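Local coordinates for putative phosphomannomutase (Thermus thermophilus, PDB 1TUO), which probably acts as a magnesium-dependent mutase of the phosphohexose mutase family, moving a phosphate within sugar phosphates, possibly as a phosphopentomutase, at residues Val246-Asp249 / Gly250-Arg254; Pro448-Val451 / Arg452-Glu456; Gly126-Gln130 / Glu131-Ala135. All coordinates share one frame; numbering follows the deposited sequence.

Interaction 1: residues Val246-Asp249 / Gly250-Arg254; sequences VATD and GDADR
The loop G250-R254, which with D249 reads DGDADR, follows strand 244-248 and folds back on D249. The backbone bonds twice to this residue. The amide N of D249 meets R254 O at 3.1 Å. Its carbonyl O receives A252 N, from above the carbonyl plane, and so closes a type I beta turn over D249-A252. The side chain of D249 holds the far end of the loop. Its CG sits between the backbone N and the carbonyl carbon (chi1 75°), which folds the carboxylate in over the loop amides. R254 N donates to D249 OD2 at 3.2 Å and approaches from above the carboxylate plane. D253 N adds a weak bond to the same oxygen at 3.0 Å. With an alanine in place of D249, the amides of D253 and R254 would probably lose this acceptor, and the loop would be likely to shift.

In the phosphohexose mutase family this DGDxDR loop is the magnesium site, and the geometry here is consistent with that role. D249, D251 and D253 gather their oxygens. D249 OD1 lies 3.0 Å from D253 OD2, and the two carboxylates are nearly coplanar, 6° apart. D249 OD1 is also 3.2 Å from D251 OD1, but those planes are turned 53° apart. Three carboxylates this close would probably favour a cation between them. S109 OG lies within hydrogen-bonding reach of both D249 OD1 and D251 OD1, so the two oxygens share one hydroxyl. D251 OD2 is bonded to T88 OG1. The R254 chain passes D249 OD1 at CD, 3.6 Å away, and its guanidinium leads on away from D249. Behind the turn, CB of T248 touches CB of A252 at 4.0 Å, while T248 OG1 bonds to H182.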
# COMPACT_ATOMS: atom_id res chain seq x y z
N VAL A 246 -12.35 -7.99 0.56
CA VAL A 246 -11.08 -7.27 0.52
C VAL A 246 -11.48 -5.89 0.03
O VAL A 246 -12.29 -5.76 -0.88
CB VAL A 246 -10.06 -7.88 -0.47
CG1 VAL A 246 -9.48 -9.15 0.11
CG2 VAL A 246 -10.70 -8.14 -1.82
N ALA A 247 -10.93 -4.86 0.67
CA ALA A 247 -11.23 -3.49 0.28
C ALA A 247 -9.90 -2.88 -0.14
O ALA A 247 -9.00 -2.75 0.68
CB ALA A 247 -11.82 -2.71 1.46
N THR A 248 -9.78 -2.54 -1.41
CA THR A 248 -8.53 -1.94 -1.88
C THR A 248 -8.66 -0.42 -1.78
O THR A 248 -9.74 0.13 -1.99
CB THR A 248 -8.22 -2.37 -3.34
OG1 THR A 248 -9.37 -2.17 -4.17
CG2 THR A 248 -7.82 -3.83 -3.38
N ASP A 249 -7.56 0.25 -1.44
CA ASP A 249 -7.62 1.70 -1.32
C ASP A 249 -7.63 2.40 -2.68
O ASP A 249 -7.72 1.75 -3.73
CB ASP A 249 -6.48 2.24 -0.45
CG ASP A 249 -5.13 2.24 -1.14
OD1 ASP A 249 -4.27 3.03 -0.71
OD2 ASP A 249 -4.92 1.45 -2.09
N GLY A 250 -7.55 3.73 -2.65
CA GLY A 250 -7.59 4.53 -3.86
C GLY A 250 -6.81 4.05 -5.06
O GLY A 250 -7.35 4.00 -6.17
N ASP A 251 -5.54 3.71 -4.86
CA ASP A 251 -4.69 3.25 -5.96
C ASP A 251 -4.35 1.76 -5.83
O ASP A 251 -3.49 1.23 -6.55
CB ASP A 251 -3.41 4.10 -6.01
CG ASP A 251 -2.56 3.98 -4.76
OD1 ASP A 251 -3.11 3.68 -3.67
OD2 ASP A 251 -1.34 4.21 -4.85
N ALA A 252 -5.06 1.10 -4.93
CA ALA A 252 -4.90 -0.32 -4.67
C ALA A 252 -3.50 -0.79 -4.29
O ALA A 252 -3.10 -1.89 -4.66
CB ALA A 252 -5.42 -1.14 -5.86
N ASP A 253 -2.75 0.03 -3.56
CA ASP A 253 -1.44 -0.45 -3.12
C ASP A 253 -1.60 -0.97 -1.69
O ASP A 253 -0.68 -1.57 -1.13
CB ASP A 253 -0.35 0.63 -3.21
CG ASP A 253 -0.51 1.74 -2.19
OD1 ASP A 253 0.48 2.47 -1.97
OD2 ASP A 253 -1.61 1.88 -1.61
N ARG A 254 -2.78 -0.76 -1.12
CA ARG A 254 -3.10 -1.20 0.25
C ARG A 254 -4.45 -1.92 0.29
O ARG A 254 -5.30 -1.69 -0.56
CB ARG A 254 -3.19 -0.01 1.21
CG ARG A 254 -1.97 0.89 1.25
CD ARG A 254 -2.23 2.09 2.15
NE ARG A 254 -1.05 2.94 2.28
CZ ARG A 254 -0.92 3.91 3.19
NH1 ARG A 254 -1.90 4.14 4.05
NH2 ARG A 254 0.19 4.63 3.23

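Interaction 2: residues Pro448-Val451 / Arg452-Glu456; sequences PELV and RALLE
L450 and L454 lie one helical turn apart, and their side chains meet at a slant. Between the two side chains the closest pair is CG of L450 and CD1 of L454, 4.0 Å apart. L450 swings its CG anti to the backbone N (chi1 179°), which carries the branch forward along the helix to L454. CD1 of L450 comes 4.1 Å from CG of L454. V451 and L455 repeat the spacing on the neighbouring line of the helix. There CG1 of V451 looks toward CD1 of L455 at 4.2 Å, a looser touch.

V451 and L455 of helix 448-459 face the antiparallel sheet of the C-terminal domain, on strands 440-445 and 382-386. L450 and L454 flank them, and both touch L408 in a loop.

The backbone between the pairs is regular helix. L454 N bonds to L450 O at 2.8 Å, and L455 N to V451 O at 3.0 Å. At the start of the helix, S447 OG is hydrogen-bonded to L450 N.

R452 and E456 stand on another side of the helix. The R452 chain bends at chi2 (58°) and brings NE to OE2 of E456 at 2.9 Å. The oxygen lies at the edge of the guanidinium, in its plane, and NE meets OE2 on the anti side of the E456 carboxylate. NH2 of R452 adds a weak bond to the same OE2 at 3.3 Å. Both residues touch a crystal neighbour. The chemistry is that of an amphipathic helix: aliphatic branches turn to the sheet and the adjoining loop, while a salt bridge runs along the outer side.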
# COMPACT_ATOMS: atom_id res chain seq x y z
N PRO A 448 -8.56 -5.10 23.55
CA PRO A 448 -9.01 -3.80 23.04
C PRO A 448 -9.25 -2.85 24.22
O PRO A 448 -9.12 -1.64 24.08
CB PRO A 448 -10.32 -4.14 22.33
CG PRO A 448 -10.18 -5.59 21.97
CD PRO A 448 -9.52 -6.16 23.19
N GLU A 449 -9.60 -3.41 25.38
CA GLU A 449 -9.85 -2.59 26.56
C GLU A 449 -8.58 -1.94 27.05
O GLU A 449 -8.59 -0.76 27.43
CB GLU A 449 -10.48 -3.43 27.68
CG GLU A 449 -11.91 -3.83 27.40
CD GLU A 449 -12.02 -4.79 26.23
OE1 GLU A 449 -13.00 -4.67 25.46
OE2 GLU A 449 -11.14 -5.66 26.10
N LEU A 450 -7.48 -2.69 27.04
CA LEU A 450 -6.20 -2.14 27.49
C LEU A 450 -5.70 -1.14 26.47
O LEU A 450 -5.09 -0.13 26.82
CB LEU A 450 -5.17 -3.24 27.69
CG LEU A 450 -3.80 -2.73 28.15
CD1 LEU A 450 -3.94 -1.92 29.44
CD2 LEU A 450 -2.86 -3.90 28.37
N VAL A 451 -5.94 -1.43 25.19
CA VAL A 451 -5.54 -0.51 24.14
C VAL A 451 -6.23 0.83 24.39
O VAL A 451 -5.59 1.88 24.38
CB VAL A 451 -5.97 -1.03 22.74
CG1 VAL A 451 -5.81 0.06 21.69
CG2 VAL A 451 -5.12 -2.24 22.37
N ARG A 452 -7.54 0.80 24.63
CA ARG A 452 -8.28 2.03 24.87
C ARG A 452 -7.82 2.76 26.13
O ARG A 452 -7.69 3.99 26.13
CB ARG A 452 -9.79 1.75 24.97
CG ARG A 452 -10.64 2.99 25.28
CD ARG A 452 -10.46 4.10 24.25
NE ARG A 452 -11.27 5.29 24.56
CZ ARG A 452 -12.59 5.36 24.44
NH1 ARG A 452 -13.28 4.31 24.02
NH2 ARG A 452 -13.23 6.48 24.76
N ALA A 453 -7.55 2.01 27.20
CA ALA A 453 -7.09 2.62 28.45
C ALA A 453 -5.74 3.30 28.21
O ALA A 453 -5.52 4.45 28.61
CB ALA A 453 -6.95 1.55 29.54
N LEU A 454 -4.82 2.60 27.55
CA LEU A 454 -3.51 3.16 27.26
C LEU A 454 -3.61 4.47 26.49
O LEU A 454 -2.92 5.44 26.81
CB LEU A 454 -2.67 2.16 26.46
CG LEU A 454 -2.12 1.00 27.28
CD1 LEU A 454 -1.50 -0.04 26.36
CD2 LEU A 454 -1.10 1.52 28.28
N LEU A 455 -4.45 4.49 25.47
CA LEU A 455 -4.62 5.69 24.67
C LEU A 455 -5.18 6.83 25.51
O LEU A 455 -4.78 7.98 25.35
CB LEU A 455 -5.55 5.42 23.48
CG LEU A 455 -4.93 4.64 22.31
CD1 LEU A 455 -6.01 4.25 21.31
CD2 LEU A 455 -3.89 5.51 21.63
N GLU A 456 -6.09 6.50 26.43
CA GLU A 456 -6.67 7.52 27.29
C GLU A 456 -5.64 8.15 28.23
O GLU A 456 -5.68 9.35 28.49
CB GLU A 456 -7.82 6.93 28.12
CG GLU A 456 -9.10 6.65 27.33
CD GLU A 456 -9.72 7.91 26.77
OE1 GLU A 456 -9.63 8.97 27.43
OE2 GLU A 456 -10.32 7.85 25.67

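Interaction 3: residues Gly126-Gln130 / Glu131-Ala135; sequences GPIAQ and EEAKA
The carbonyl O of A129 is gripped by two amides of the helix that starts after it. A133 N bonds to it at 3.0 Å, in the carbonyl plane, and E132 N adds a weak bond. A129 is the N-cap of helix 130-138 in the alpha/beta/alpha domain I, and I128 and A129 lead into it from the short, weakly bonded strand 126-127. A water links the amide of A129 to E132: it accepts from A129 N at 2.9 Å and donates to E132 OE1 at 2.6 Å. E132 holds the position that accepts from the N-cap amide in a capping box, but A129 has no polar side chain to return the bond, and here a water bridges the gap.

With CG anti to the backbone N (chi1 179°), the chain of E132 lies beside CB and CG2 of I128, and the carboxylate then turns OE1 to the water. Its other oxygen, OE2, is hydrogen-bonded to H42 and forms a salt bridge with R46. The side chains of I128 and E132 cross at about a right angle. CG2 of I128 lies 3.5 Å from E132 OE1. The longer branch of I128 extends to the helix, its CD1 touching CB of A133 at 3.9 Å.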
# COMPACT_ATOMS: atom_id res chain seq x y z
N GLY A 126 9.58 0.23 -8.31
CA GLY A 126 9.24 0.53 -6.93
C GLY A 126 9.49 2.01 -6.67
O GLY A 126 10.08 2.69 -7.50
N PRO A 127 9.06 2.54 -5.51
CA PRO A 127 9.27 3.96 -5.21
C PRO A 127 10.73 4.41 -5.27
O PRO A 127 11.62 3.71 -4.80
CB PRO A 127 8.68 4.11 -3.80
CG PRO A 127 8.81 2.74 -3.21
CD PRO A 127 8.44 1.84 -4.37
N ILE A 128 10.96 5.59 -5.85
CA ILE A 128 12.32 6.12 -5.94
C ILE A 128 12.90 6.31 -4.54
O ILE A 128 12.17 6.57 -3.58
CB ILE A 128 12.38 7.48 -6.67
CG1 ILE A 128 11.45 8.49 -5.99
CG2 ILE A 128 12.03 7.30 -8.14
CD1 ILE A 128 11.60 9.89 -6.53
N ALA A 129 14.21 6.16 -4.44
CA ALA A 129 14.88 6.32 -3.15
C ALA A 129 14.93 7.80 -2.79
O ALA A 129 14.73 8.67 -3.65
CB ALA A 129 16.30 5.73 -3.23
N GLN A 130 15.20 8.08 -1.52
CA GLN A 130 15.27 9.46 -1.05
C GLN A 130 16.28 10.31 -1.83
O GLN A 130 16.01 11.46 -2.14
CB GLN A 130 15.62 9.49 0.44
CG GLN A 130 15.65 10.89 1.04
CD GLN A 130 15.90 10.89 2.53
OE1 GLN A 130 16.01 11.94 3.16
NE2 GLN A 130 15.99 9.70 3.12
N GLU A 131 17.43 9.73 -2.15
CA GLU A 131 18.47 10.45 -2.89
C GLU A 131 17.96 10.94 -4.25
O GLU A 131 18.26 12.06 -4.66
CB GLU A 131 19.69 9.55 -3.10
CG GLU A 131 20.44 9.20 -1.82
CD GLU A 131 19.56 8.53 -0.78
OE1 GLU A 131 18.89 7.52 -1.11
OE2 GLU A 131 19.53 9.01 0.38
N GLU A 132 17.20 10.09 -4.94
CA GLU A 132 16.65 10.44 -6.24
C GLU A 132 15.54 11.49 -6.08
O GLU A 132 15.40 12.40 -6.90
CB GLU A 132 16.11 9.18 -6.93
CG GLU A 132 15.48 9.43 -8.28
CD GLU A 132 15.56 8.22 -9.19
OE1 GLU A 132 15.49 7.08 -8.69
OE2 GLU A 132 15.69 8.42 -10.42
N ALA A 133 14.77 11.36 -5.00
CA ALA A 133 13.69 12.30 -4.72
C ALA A 133 14.27 13.71 -4.54
O ALA A 133 13.73 14.70 -5.05
CB ALA A 133 12.96 11.89 -3.47
N LYS A 134 15.37 13.79 -3.81
CA LYS A 134 16.02 15.07 -3.56
C LYS A 134 16.56 15.67 -4.85
O LYS A 134 16.49 16.88 -5.06
CB LYS A 134 17.15 14.90 -2.55
CG LYS A 134 16.68 14.70 -1.12
CD LYS A 134 15.91 15.92 -0.63
CE LYS A 134 15.50 15.79 0.83
NZ LYS A 134 14.79 17.01 1.31
N ALA A 135 17.10 14.82 -5.72
CA ALA A 135 17.66 15.28 -6.98
C ALA A 135 16.60 15.92 -7.87
O ALA A 135 16.83 16.97 -8.49
CB ALA A 135 18.32 14.11 -7.70
O HOH W 1 15.72 5.36 -6.80

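Overall arrangement
From the N terminus, interaction 3 comes first and joins strand 126-127 to helix 130-138 in domain I. Interaction 1 follows in domain II and closes the turn between strands 244-248 and 255-259. Interaction 2 comes last, within helix 448-459 of the C-terminal domain. All three are local and follow one another along the chain, so none nests in or crosses another. Interactions 1 and 3 come within about 8 Å at their nearest atoms. Both face other domains: the loop of interaction 1 meets domain I, and P127 touches F315 of domain III. Interaction 2 stands apart, its centre about 28 Å from that of interaction 1.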